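Local coordinates for uncharacterized protein AF_0924 (Archaeoglobus fulgidus, PDB 3DT5) that is of unknown function but comes from a predicted cell-membrane protein, of which this C-terminal domain binds a calcium ion, at residues A[68-73]-A[92-97]; A[72-77]-A[83-88]; A[32-37]-A[45-50]; A[53-58]-A[64-69]. One frame throughout, in Å; residues are numbered along the deposited sequence. Where two conformers were deposited one is given.

Contact 1: A[68-73]-A[92-97]; sequences MHFKFK and EQWKEA. With CA (calcium ion), chain B.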
# COMPACT_ATOMS: atom_id res chain seq x y z
N MSE A 68 -7.23 9.78 2.04
CA MSE A 68 -6.51 10.62 3.00
C MSE A 68 -6.60 10.10 4.42
O MSE A 68 -5.80 10.47 5.28
CB MSE A 68 -7.18 12.00 3.03
CG MSE A 68 -6.20 13.11 3.22
SE MSE A 68 -5.31 13.31 1.51
CE MSE A 68 -6.70 12.61 0.29
N HIS A 69 -7.62 9.30 4.67
CA HIS A 69 -7.99 8.88 6.02
C HIS A 69 -8.21 7.38 6.03
O HIS A 69 -8.65 6.82 5.04
CB HIS A 69 -9.29 9.55 6.47
CG HIS A 69 -9.21 11.04 6.56
ND1 HIS A 69 -8.47 11.69 7.52
CD2 HIS A 69 -9.78 12.01 5.81
CE1 HIS A 69 -8.57 13.00 7.35
NE2 HIS A 69 -9.35 13.22 6.31
N PHE A 70 -7.91 6.71 7.14
CA PHE A 70 -8.06 5.25 7.17
C PHE A 70 -8.52 4.74 8.55
O PHE A 70 -9.40 3.88 8.62
CB PHE A 70 -6.75 4.54 6.80
CG PHE A 70 -6.81 3.04 7.01
CD1 PHE A 70 -7.56 2.24 6.15
CD2 PHE A 70 -6.17 2.45 8.11
CE1 PHE A 70 -7.64 0.85 6.36
CE2 PHE A 70 -6.27 1.06 8.33
CZ PHE A 70 -7.00 0.28 7.43
N LYS A 71 -7.89 5.24 9.61
CA LYS A 71 -8.04 4.75 10.99
C LYS A 71 -9.48 4.49 11.39
O LYS A 71 -9.79 3.47 12.00
CB LYS A 71 -7.58 5.82 11.98
CG LYS A 71 -6.14 5.83 12.31
CD LYS A 71 -5.84 6.92 13.36
CE LYS A 71 -6.44 6.60 14.73
NZ LYS A 71 -5.39 6.28 15.78
N PHE A 72 -10.34 5.48 11.15
CA PHE A 72 -11.70 5.36 11.63
C PHE A 72 -12.66 4.73 10.62
O PHE A 72 -13.87 4.76 10.81
CB PHE A 72 -12.17 6.72 12.17
CG PHE A 72 -11.32 7.22 13.31
CD1 PHE A 72 -11.26 6.50 14.51
CD2 PHE A 72 -10.54 8.37 13.17
CE1 PHE A 72 -10.45 6.95 15.59
CE2 PHE A 72 -9.71 8.83 14.24
CZ PHE A 72 -9.68 8.13 15.45
N LYS A 73 -12.11 4.14 9.56
CA LYS A 73 -12.93 3.52 8.52
C LYS A 73 -12.90 2.02 8.60
O LYS A 73 -13.70 1.35 7.95
CB LYS A 73 -12.45 3.91 7.10
CG LYS A 73 -12.21 5.40 6.82
CD LYS A 73 -13.41 6.20 6.96
CE LYS A 73 -13.41 7.25 5.85
NZ LYS A 73 -13.18 8.56 6.43
N GLU A 92 -14.53 0.07 -1.27
CA GLU A 92 -14.38 0.19 -2.71
C GLU A 92 -13.25 1.16 -3.07
O GLU A 92 -12.46 0.86 -4.00
CB GLU A 92 -15.71 0.57 -3.40
CG GLU A 92 -16.81 -0.49 -3.30
CD GLU A 92 -16.48 -1.83 -4.00
OE1 GLU A 92 -15.60 -1.86 -4.89
OE2 GLU A 92 -17.12 -2.86 -3.68
N GLN A 93 -13.16 2.30 -2.35
CA GLN A 93 -12.06 3.30 -2.55
C GLN A 93 -10.71 2.64 -2.33
O GLN A 93 -9.80 2.80 -3.13
CB GLN A 93 -12.12 4.46 -1.55
CG GLN A 93 -13.27 5.38 -1.71
CD GLN A 93 -12.89 6.82 -1.41
OE1 GLN A 93 -12.06 7.10 -0.52
NE2 GLN A 93 -13.48 7.76 -2.18
N TRP A 94 -10.61 1.89 -1.24
CA TRP A 94 -9.35 1.21 -0.92
C TRP A 94 -9.04 0.10 -1.88
O TRP A 94 -7.88 -0.06 -2.26
CB TRP A 94 -9.32 0.70 0.55
CG TRP A 94 -8.85 1.77 1.45
CD1 TRP A 94 -9.61 2.64 2.16
CD2 TRP A 94 -7.47 2.18 1.65
NE1 TRP A 94 -8.81 3.55 2.80
CE2 TRP A 94 -7.49 3.30 2.50
CE3 TRP A 94 -6.24 1.73 1.14
CZ2 TRP A 94 -6.32 3.97 2.90
CZ3 TRP A 94 -5.05 2.41 1.55
CH2 TRP A 94 -5.12 3.50 2.42
N LYS A 95 -10.04 -0.67 -2.31
CA LYS A 95 -9.72 -1.71 -3.29
C LYS A 95 -9.13 -1.11 -4.59
O LYS A 95 -8.14 -1.58 -5.14
CB LYS A 95 -10.96 -2.54 -3.60
CG LYS A 95 -10.60 -3.78 -4.43
CD LYS A 95 -11.74 -4.25 -5.34
CE LYS A 95 -11.14 -4.74 -6.68
NZ LYS A 95 -12.21 -4.86 -7.74
N GLU A 96 -9.76 -0.05 -5.08
CA GLU A 96 -9.31 0.67 -6.26
C GLU A 96 -7.88 1.23 -6.05
O GLU A 96 -7.01 1.12 -6.92
CB GLU A 96 -10.32 1.77 -6.52
CG GLU A 96 -9.91 2.82 -7.47
CD GLU A 96 -11.10 3.73 -7.84
OE1 GLU A 96 -12.28 3.27 -7.79
OE2 GLU A 96 -10.83 4.91 -8.19
N ALA A 97 -7.64 1.85 -4.90
CA ALA A 97 -6.33 2.45 -4.63
C ALA A 97 -5.24 1.39 -4.49
O ALA A 97 -4.13 1.62 -4.97
CB ALA A 97 -6.38 3.36 -3.40
CA CA B . -9.82 1.48 13.27
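F70 and W94 meet edge to face, with the rim of the phenylalanine directed at the flat of the indole. The planes stand 74° apart, and the centroids of the F70 ring and the W94 six-membered ring are 5.4 Å from each other. CD1 of F70 does most of the touching. It lies over one indole face toward the rim, 3.8 Å from CE2 of W94. CB of F70 follows at 4.0 Å from CZ2 of W94. With chi1 at 172°, CG of F70 stands opposite the backbone N, and CD1 comes to the indole. The pair joins the loop between helix 60-65 and strand 74-75 to the long helix 88-116, inside an aromatic core that F34, W83 and F85 complete. The backbone O of H69 sits near the indole plane, 4.0 Å from NE1 of W94. NE1 is buried and has no hydrogen-bond partner in the model. An alanine in place of W94 would remove the face that F70 packs on and is likely to open a gap beside F70, F34 and P67. Next to F70 in the chain, K71 O binds the calcium ion at 2.4 Å, together with E44, A74 and D75.

Contact 2: A[72-77]-A[83-88]; sequences FKADKI and WTFYAK. With CA (calcium ion), chain B.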
# COMPACT_ATOMS: atom_id res chain seq x y z
N PHE A 72 -10.34 5.48 11.15
CA PHE A 72 -11.70 5.36 11.63
C PHE A 72 -12.66 4.73 10.62
O PHE A 72 -13.87 4.76 10.81
CB PHE A 72 -12.17 6.72 12.17
CG PHE A 72 -11.32 7.22 13.31
CD1 PHE A 72 -11.26 6.50 14.51
CD2 PHE A 72 -10.54 8.37 13.17
CE1 PHE A 72 -10.45 6.95 15.59
CE2 PHE A 72 -9.71 8.83 14.24
CZ PHE A 72 -9.68 8.13 15.45
N LYS A 73 -12.11 4.14 9.56
CA LYS A 73 -12.93 3.52 8.52
C LYS A 73 -12.90 2.02 8.60
O LYS A 73 -13.70 1.35 7.95
CB LYS A 73 -12.45 3.91 7.10
CG LYS A 73 -12.21 5.40 6.82
CD LYS A 73 -13.41 6.20 6.96
CE LYS A 73 -13.41 7.25 5.85
NZ LYS A 73 -13.18 8.56 6.43
N ALA A 74 -11.97 1.47 9.38
CA ALA A 74 -11.77 0.01 9.37
C ALA A 74 -11.07 -0.44 10.66
O ALA A 74 -10.52 0.38 11.37
CB ALA A 74 -10.93 -0.39 8.14
N ASP A 75 -11.14 -1.75 10.95
CA ASP A 75 -10.52 -2.40 12.11
C ASP A 75 -10.20 -3.81 11.73
O ASP A 75 -10.90 -4.40 10.90
CB ASP A 75 -11.48 -2.49 13.32
CG ASP A 75 -11.69 -1.17 14.02
OD1 ASP A 75 -10.68 -0.48 14.31
OD2 ASP A 75 -12.85 -0.85 14.37
N LYS A 76 -9.20 -4.40 12.39
CA LYS A 76 -9.03 -5.88 12.41
C LYS A 76 -9.73 -6.39 13.70
O LYS A 76 -9.45 -5.91 14.79
CB LYS A 76 -7.54 -6.28 12.42
CG LYS A 76 -6.86 -5.91 11.11
CD LYS A 76 -5.71 -6.83 10.79
CE LYS A 76 -4.92 -6.35 9.51
NZ LYS A 76 -3.99 -7.44 9.03
N ILE A 77 -10.66 -7.33 13.53
CA ILE A 77 -11.54 -7.80 14.60
C ILE A 77 -11.41 -9.31 14.69
O ILE A 77 -11.12 -9.96 13.67
CB ILE A 77 -12.97 -7.44 14.23
CG1 ILE A 77 -13.10 -5.90 14.12
CG2 ILE A 77 -13.99 -8.02 15.20
CD1 ILE A 77 -14.33 -5.43 13.23
N TRP A 83 -8.85 -6.52 7.15
CA TRP A 83 -9.34 -5.22 7.55
C TRP A 83 -10.85 -5.21 7.27
O TRP A 83 -11.27 -5.45 6.14
CB TRP A 83 -8.66 -4.10 6.75
CG TRP A 83 -7.21 -3.90 7.09
CD1 TRP A 83 -6.11 -4.29 6.33
CD2 TRP A 83 -6.69 -3.29 8.27
NE1 TRP A 83 -4.94 -3.93 6.98
CE2 TRP A 83 -5.28 -3.28 8.15
CE3 TRP A 83 -7.30 -2.68 9.39
CZ2 TRP A 83 -4.44 -2.76 9.16
CZ3 TRP A 83 -6.45 -2.11 10.38
CH2 TRP A 83 -5.05 -2.16 10.25
N THR A 84 -11.65 -4.96 8.30
CA THR A 84 -13.11 -4.91 8.14
C THR A 84 -13.46 -3.44 7.95
O THR A 84 -13.20 -2.63 8.85
CB THR A 84 -13.86 -5.44 9.38
OG1 THR A 84 -13.64 -6.85 9.47
CG2 THR A 84 -15.40 -5.20 9.27
N PHE A 85 -14.04 -3.11 6.81
CA PHE A 85 -14.52 -1.75 6.55
C PHE A 85 -15.97 -1.64 6.98
O PHE A 85 -16.76 -2.56 6.75
CB PHE A 85 -14.41 -1.40 5.06
CG PHE A 85 -13.03 -1.04 4.65
CD1 PHE A 85 -12.10 -2.04 4.31
CD2 PHE A 85 -12.59 0.28 4.69
CE1 PHE A 85 -10.79 -1.73 3.96
CE2 PHE A 85 -11.29 0.60 4.33
CZ PHE A 85 -10.38 -0.41 3.96
N TYR A 86 -16.33 -0.51 7.57
CA TYR A 86 -17.73 -0.31 7.98
C TYR A 86 -18.62 0.20 6.87
O TYR A 86 -19.79 -0.08 6.89
CB TYR A 86 -17.82 0.54 9.24
CG TYR A 86 -17.07 -0.11 10.38
CD1 TYR A 86 -17.51 -1.32 10.93
CD2 TYR A 86 -15.87 0.44 10.87
CE1 TYR A 86 -16.81 -1.95 11.92
CE2 TYR A 86 -15.17 -0.17 11.86
CZ TYR A 86 -15.64 -1.37 12.39
OH TYR A 86 -14.91 -1.98 13.44
N ALA A 87 -18.07 0.97 5.94
CA ALA A 87 -18.85 1.48 4.82
C ALA A 87 -18.34 0.86 3.53
O ALA A 87 -17.13 0.84 3.28
CB ALA A 87 -18.75 2.98 4.76
N LYS A 88 -19.27 0.34 2.74
CA LYS A 88 -18.93 -0.30 1.48
C LYS A 88 -18.09 0.61 0.59
O LYS A 88 -17.16 0.14 -0.06
CB LYS A 88 -20.21 -0.73 0.76
CG LYS A 88 -19.99 -1.24 -0.66
CD LYS A 88 -21.26 -1.98 -1.14
CE LYS A 88 -21.24 -2.27 -2.65
NZ LYS A 88 -22.58 -2.77 -3.12
CA CA B . -9.82 1.48 13.27
O HOH W 1 -15.65 2.53 6.51
O HOH W 2 -11.40 -7.92 10.78
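The hydroxyl of Y86 gives a short hydrogen bond to D75, 2.5 Å from OH to OD2. It uses the anti lone pair of OD2, the one turned away from OD1. The carboxylate meets the edge of the tyrosine ring, with the two planes 72° apart. OD1 of the same D75 binds the calcium ion at 2.4 Å, so Y86 is a second-shell residue that probably helps to orient this ligand. A74 O is also a calcium ligand. Between the backbones, D75 and T84 form an antiparallel hydrogen-bonded pair, with T84 N 2.8 Å from D75 O and D75 N 3.1 Å from T84 O. Y86 N bonds to K73 O. The next pair, A74 with F85, is non-hydrogen-bonded. There CB of A74 sits over the centre of the F85 ring in a CH-pi contact. K76 runs its extended chain across one face of W83, and its CE comes 3.4 Å from CE2 of W83. K76 NZ makes a cation-pi contact with the five-membered ring and a hydrogen bond to A81 O. W83 NE1 bonds to A33 O. A leucine in place of W83 would lack the indole face and N-H, and would probably leave K76 without its platform and A33 O without this donor. Water 2 links I77 N to T84 OG1. This is a beta hairpin, and its strand 74-75 carries two of the calcium ligands.

Contact 3: A[32-37]-A[45-50]; sequences KAFSSY and DEIETI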
# COMPACT_ATOMS: atom_id res chain seq x y z
N LYS A 32 2.49 -4.35 2.27
CA LYS A 32 2.46 -5.27 3.42
C LYS A 32 1.30 -5.02 4.39
O LYS A 32 0.69 -5.95 4.86
CB LYS A 32 3.79 -5.23 4.16
CG LYS A 32 4.85 -5.98 3.34
CD LYS A 32 5.96 -6.55 4.16
CE LYS A 32 7.07 -5.55 4.34
NZ LYS A 32 8.48 -6.13 4.32
N ALA A 33 1.03 -3.77 4.73
CA ALA A 33 -0.09 -3.44 5.63
C ALA A 33 -1.41 -4.00 5.16
O ALA A 33 -2.28 -4.28 5.99
CB ALA A 33 -0.21 -1.87 5.81
N PHE A 34 -1.59 -4.12 3.85
CA PHE A 34 -2.87 -4.63 3.29
C PHE A 34 -2.80 -6.04 2.72
O PHE A 34 -3.78 -6.51 2.17
CB PHE A 34 -3.40 -3.63 2.25
CG PHE A 34 -3.95 -2.38 2.90
CD1 PHE A 34 -5.26 -2.38 3.39
CD2 PHE A 34 -3.15 -1.27 3.10
CE1 PHE A 34 -5.77 -1.22 4.03
CE2 PHE A 34 -3.65 -0.12 3.74
CZ PHE A 34 -4.97 -0.11 4.20
N SER A 35 -1.66 -6.71 2.88
CA SER A 35 -1.51 -8.04 2.30
C SER A 35 -0.75 -9.06 3.16
O SER A 35 -0.85 -10.27 2.93
CB SER A 35 -0.88 -7.94 0.91
OG SER A 35 0.48 -7.56 0.99
N SER A 36 0.01 -8.61 4.14
CA SER A 36 0.73 -9.55 4.96
C SER A 36 0.03 -9.66 6.34
O SER A 36 -0.71 -8.75 6.75
CB SER A 36 2.21 -9.18 5.02
OG SER A 36 2.56 -8.62 6.26
N TYR A 37 0.19 -10.77 7.04
CA TYR A 37 -0.54 -10.97 8.30
C TYR A 37 -0.05 -10.13 9.49
O TYR A 37 -0.71 -10.08 10.54
CB TYR A 37 -0.51 -12.45 8.68
CG TYR A 37 -1.34 -13.31 7.78
CD1 TYR A 37 -2.27 -12.74 6.92
CD2 TYR A 37 -1.21 -14.70 7.79
CE1 TYR A 37 -3.05 -13.52 6.09
CE2 TYR A 37 -1.99 -15.49 6.96
CZ TYR A 37 -2.92 -14.89 6.12
OH TYR A 37 -3.68 -15.64 5.27
N ASP A 45 -1.95 3.49 12.73
CA ASP A 45 -1.26 4.78 12.72
C ASP A 45 -0.14 4.82 11.67
O ASP A 45 0.09 5.88 11.01
CB ASP A 45 -0.70 5.14 14.09
CG ASP A 45 -1.78 5.47 15.11
OD1 ASP A 45 -2.80 6.12 14.76
OD2 ASP A 45 -1.60 5.06 16.27
N GLU A 46 0.54 3.69 11.48
CA GLU A 46 1.53 3.60 10.40
C GLU A 46 0.93 3.79 9.00
O GLU A 46 1.49 4.47 8.17
CB GLU A 46 2.33 2.29 10.45
CG GLU A 46 3.22 2.16 11.69
CD GLU A 46 3.66 0.71 11.92
OE1 GLU A 46 3.29 -0.17 11.09
OE2 GLU A 46 4.36 0.46 12.91
N ILE A 47 -0.25 3.20 8.75
CA ILE A 47 -0.96 3.45 7.52
C ILE A 47 -1.35 4.93 7.42
O ILE A 47 -1.16 5.55 6.37
CB ILE A 47 -2.23 2.54 7.39
CG1 ILE A 47 -1.82 1.05 7.30
CG2 ILE A 47 -3.10 2.93 6.15
CD1 ILE A 47 -2.97 0.13 7.47
N GLU A 48 -1.91 5.50 8.49
CA GLU A 48 -2.25 6.94 8.44
C GLU A 48 -1.06 7.78 8.07
O GLU A 48 -1.17 8.71 7.26
CB GLU A 48 -2.74 7.43 9.82
CG GLU A 48 -4.12 7.07 10.10
CD GLU A 48 -5.09 7.94 9.32
OE1 GLU A 48 -4.86 9.16 9.20
OE2 GLU A 48 -6.06 7.37 8.82
N THR A 49 0.08 7.46 8.68
CA THR A 49 1.33 8.14 8.38
C THR A 49 1.77 7.99 6.95
O THR A 49 2.14 8.99 6.29
CB THR A 49 2.44 7.64 9.32
OG1 THR A 49 2.07 8.04 10.63
CG2 THR A 49 3.82 8.31 8.96
N ILE A 50 1.71 6.76 6.43
CA ILE A 50 2.07 6.56 5.00
C ILE A 50 1.22 7.40 4.05
O ILE A 50 1.73 7.98 3.08
CB ILE A 50 2.05 5.05 4.61
CG1 ILE A 50 3.18 4.32 5.33
CG2 ILE A 50 2.16 4.86 3.09
CD1 ILE A 50 3.00 2.77 5.32
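I47 packs against both A33 and F34, and it carries the contact from the side of helix 43-52. The segment opens two residues earlier with D45. Its carbonyl oxygen accepts two bonds from T49, one from the backbone N and one from OG1. They arrive from opposite faces of the carbonyl plane, and OG1 of T49 is 3.0 Å from O of D45. The D45 carboxylate forms a salt bridge with K71. At I47, CG1 is anti to the carbonyl carbon (chi1 -65°), and this sends the longer branch toward helix 16-35. CG1 lies 3.7 Å from CB of A33. CD1 of I47 reaches further, to 3.8 Å from CE2 of F34. The other branch also takes part, with CG2 of I47 3.9 Å from CE2 of F34. The F34 and I47 side chains cross obliquely; CE2 and CZ of the ring touch both branches of the isoleucine. E48 comes next. It turns to the loop instead, where its OE2 accepts from the backbone N of F70 and of K71. I50, one turn on from I47, packs on F26, P29 and L30 of helix 16-35. The contact is plain apolar packing between the end of helix 16-35 and the middle of helix 43-52, with W94 of helix 88-116 and W83 of strand 83-85 against the F34 ring.

Contact 4: A[53-58]-A[64-69]; sequences CRRYLA and RVLPMH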
# COMPACT_ATOMS: atom_id res chain seq x y z
N CYS A 53 1.90 11.70 5.56
CA CYS A 53 3.29 12.09 5.65
C CYS A 53 4.20 11.51 4.55
O CYS A 53 5.25 12.06 4.26
CB CYS A 53 3.80 11.62 7.01
SG CYS A 53 5.53 11.80 7.22
N ARG A 54 3.82 10.37 3.97
CA ARG A 54 4.67 9.76 2.92
C ARG A 54 4.08 9.85 1.54
O ARG A 54 4.64 9.27 0.60
CB ARG A 54 5.08 8.33 3.27
CG ARG A 54 5.73 8.30 4.64
CD ARG A 54 6.47 7.04 4.89
NE ARG A 54 6.83 6.90 6.31
CZ ARG A 54 7.27 5.76 6.86
NH1 ARG A 54 7.44 4.65 6.11
NH2 ARG A 54 7.55 5.74 8.16
N ARG A 55 3.02 10.64 1.37
CA ARG A 55 2.50 10.90 0.01
C ARG A 55 3.52 11.47 -0.95
O ARG A 55 3.43 11.25 -2.15
CB ARG A 55 1.29 11.86 0.07
CG ARG A 55 0.05 11.18 0.58
CD ARG A 55 -1.09 12.18 0.62
NE ARG A 55 -1.96 12.07 -0.55
CZ ARG A 55 -3.00 11.24 -0.66
NH1 ARG A 55 -3.32 10.39 0.32
NH2 ARG A 55 -3.74 11.29 -1.78
N TYR A 56 4.51 12.19 -0.43
CA TYR A 56 5.52 12.74 -1.32
C TYR A 56 6.31 11.65 -2.06
O TYR A 56 7.06 11.95 -2.97
CB TYR A 56 6.46 13.69 -0.59
CG TYR A 56 7.43 13.01 0.33
CD1 TYR A 56 8.75 12.76 -0.07
CD2 TYR A 56 7.04 12.60 1.62
CE1 TYR A 56 9.66 12.09 0.76
CE2 TYR A 56 7.94 11.95 2.45
CZ TYR A 56 9.24 11.71 2.01
OH TYR A 56 10.13 11.05 2.83
N LEU A 57 6.14 10.38 -1.67
CA LEU A 57 6.86 9.29 -2.32
C LEU A 57 6.00 8.58 -3.39
O LEU A 57 6.51 7.78 -4.20
CB LEU A 57 7.36 8.30 -1.27
CG LEU A 57 8.43 8.89 -0.34
CD1 LEU A 57 8.57 7.96 0.85
CD2 LEU A 57 9.80 9.09 -1.09
N ALA A 58 4.71 8.92 -3.44
CA ALA A 58 3.74 8.25 -4.33
C ALA A 58 3.79 8.93 -5.74
O ALA A 58 4.08 10.13 -5.85
CB ALA A 58 2.34 8.36 -3.74
N ARG A 64 -4.05 10.52 -7.05
CA ARG A 64 -5.44 10.80 -7.46
C ARG A 64 -6.49 10.00 -6.70
O ARG A 64 -7.62 10.48 -6.51
CB ARG A 64 -5.61 10.61 -8.96
CG ARG A 64 -5.04 11.88 -9.63
CD ARG A 64 -4.84 11.82 -11.05
NE ARG A 64 -4.84 13.21 -11.48
CZ ARG A 64 -4.34 13.66 -12.62
NH1 ARG A 64 -3.74 12.83 -13.47
NH2 ARG A 64 -4.44 14.96 -12.91
N VAL A 65 -6.16 8.77 -6.34
CA VAL A 65 -7.16 7.84 -5.80
C VAL A 65 -6.87 7.42 -4.37
O VAL A 65 -7.73 6.83 -3.73
CB VAL A 65 -7.37 6.54 -6.71
CG1 VAL A 65 -7.87 6.94 -8.12
CG2 VAL A 65 -6.07 5.75 -6.81
N LEU A 66 -5.68 7.72 -3.86
CA LEU A 66 -5.31 7.20 -2.54
C LEU A 66 -6.09 7.97 -1.46
O LEU A 66 -6.00 9.22 -1.43
CB LEU A 66 -3.79 7.38 -2.30
CG LEU A 66 -3.21 6.88 -0.96
CD1 LEU A 66 -3.28 5.31 -0.89
CD2 LEU A 66 -1.74 7.39 -0.84
N PRO A 67 -6.88 7.28 -0.60
CA PRO A 67 -7.62 7.99 0.44
C PRO A 67 -6.68 8.74 1.42
O PRO A 67 -5.50 8.38 1.57
CB PRO A 67 -8.34 6.84 1.23
CG PRO A 67 -8.46 5.70 0.18
CD PRO A 67 -7.13 5.82 -0.54
N MSE A 68 -7.23 9.78 2.04
CA MSE A 68 -6.51 10.62 3.00
C MSE A 68 -6.60 10.10 4.42
O MSE A 68 -5.80 10.47 5.28
CB MSE A 68 -7.18 12.00 3.03
CG MSE A 68 -6.20 13.11 3.22
SE MSE A 68 -5.31 13.31 1.51
CE MSE A 68 -6.70 12.61 0.29
N HIS A 69 -7.62 9.30 4.67
CA HIS A 69 -7.99 8.88 6.02
C HIS A 69 -8.21 7.38 6.03
O HIS A 69 -8.65 6.82 5.04
CB HIS A 69 -9.29 9.55 6.47
CG HIS A 69 -9.21 11.04 6.56
ND1 HIS A 69 -8.47 11.69 7.52
CD2 HIS A 69 -9.78 12.01 5.81
CE1 HIS A 69 -8.57 13.00 7.35
NE2 HIS A 69 -9.35 13.22 6.31
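R55 reaches across to L66, P67 and M68 with its guanidinium group. From CB the chain runs straight through CG and CD, and then bends at chi3 (98°), which turns the flat group to the backbone of the other segment. R55 and M68, a selenomethionine, each have a second conformer; in the one described, NE is 4.1 Å from the selenium of M68. CZ lies beneath that selenium, which sits over the centre of one guanidinium face. CD2 of L66 packs on the opposite face, 3.6 Å from NH1 of R55. In these conformers the group is layered between two apolar side chains, while its edge points at carbonyl oxygens. This joins the 3-10 turn 55-57, between helices 43-52 and 60-65, to the loop that leaves helix 60-65. NH2 makes the straightest of the three bonds to this segment, 3.1 Å to O of L66 at an N-H...O angle of 160°. NH1 bonds to O of P67 at 3.2 Å, from above the carbonyl plane and not along a lone pair. A weak bond joins NH1 to O of L66 as well. NH1 also bonds to I51 O, in the last turn of helix 43-52. P67 also packs against Q93 and W94 of helix 88-116.

How the contacts relate
Contacts 1, 2 and 3 meet in one aromatic core. F70 of contact 1 packs on W83 of contact 2, CZ to CE3 at 3.6 Å, and its CE2 lies 3.5 Å from CD1 of I47 in contact 3. W94 CD1 is 3.4 Å from F85 CE2. The calcium ion joins contacts 1 and 2, since K71 and A74 with D75 are ligands from successive parts of one chain stretch; E44, just before 45-50, completes the protein ligands. Contacts 1 and 3 are also joined from K71 to D45, 2.8 Å from NZ to OD1. Contact 4 is about 19 Å from contact 2, centre to centre, but about 11 Å from contact 1, with which it shares M68 and H69.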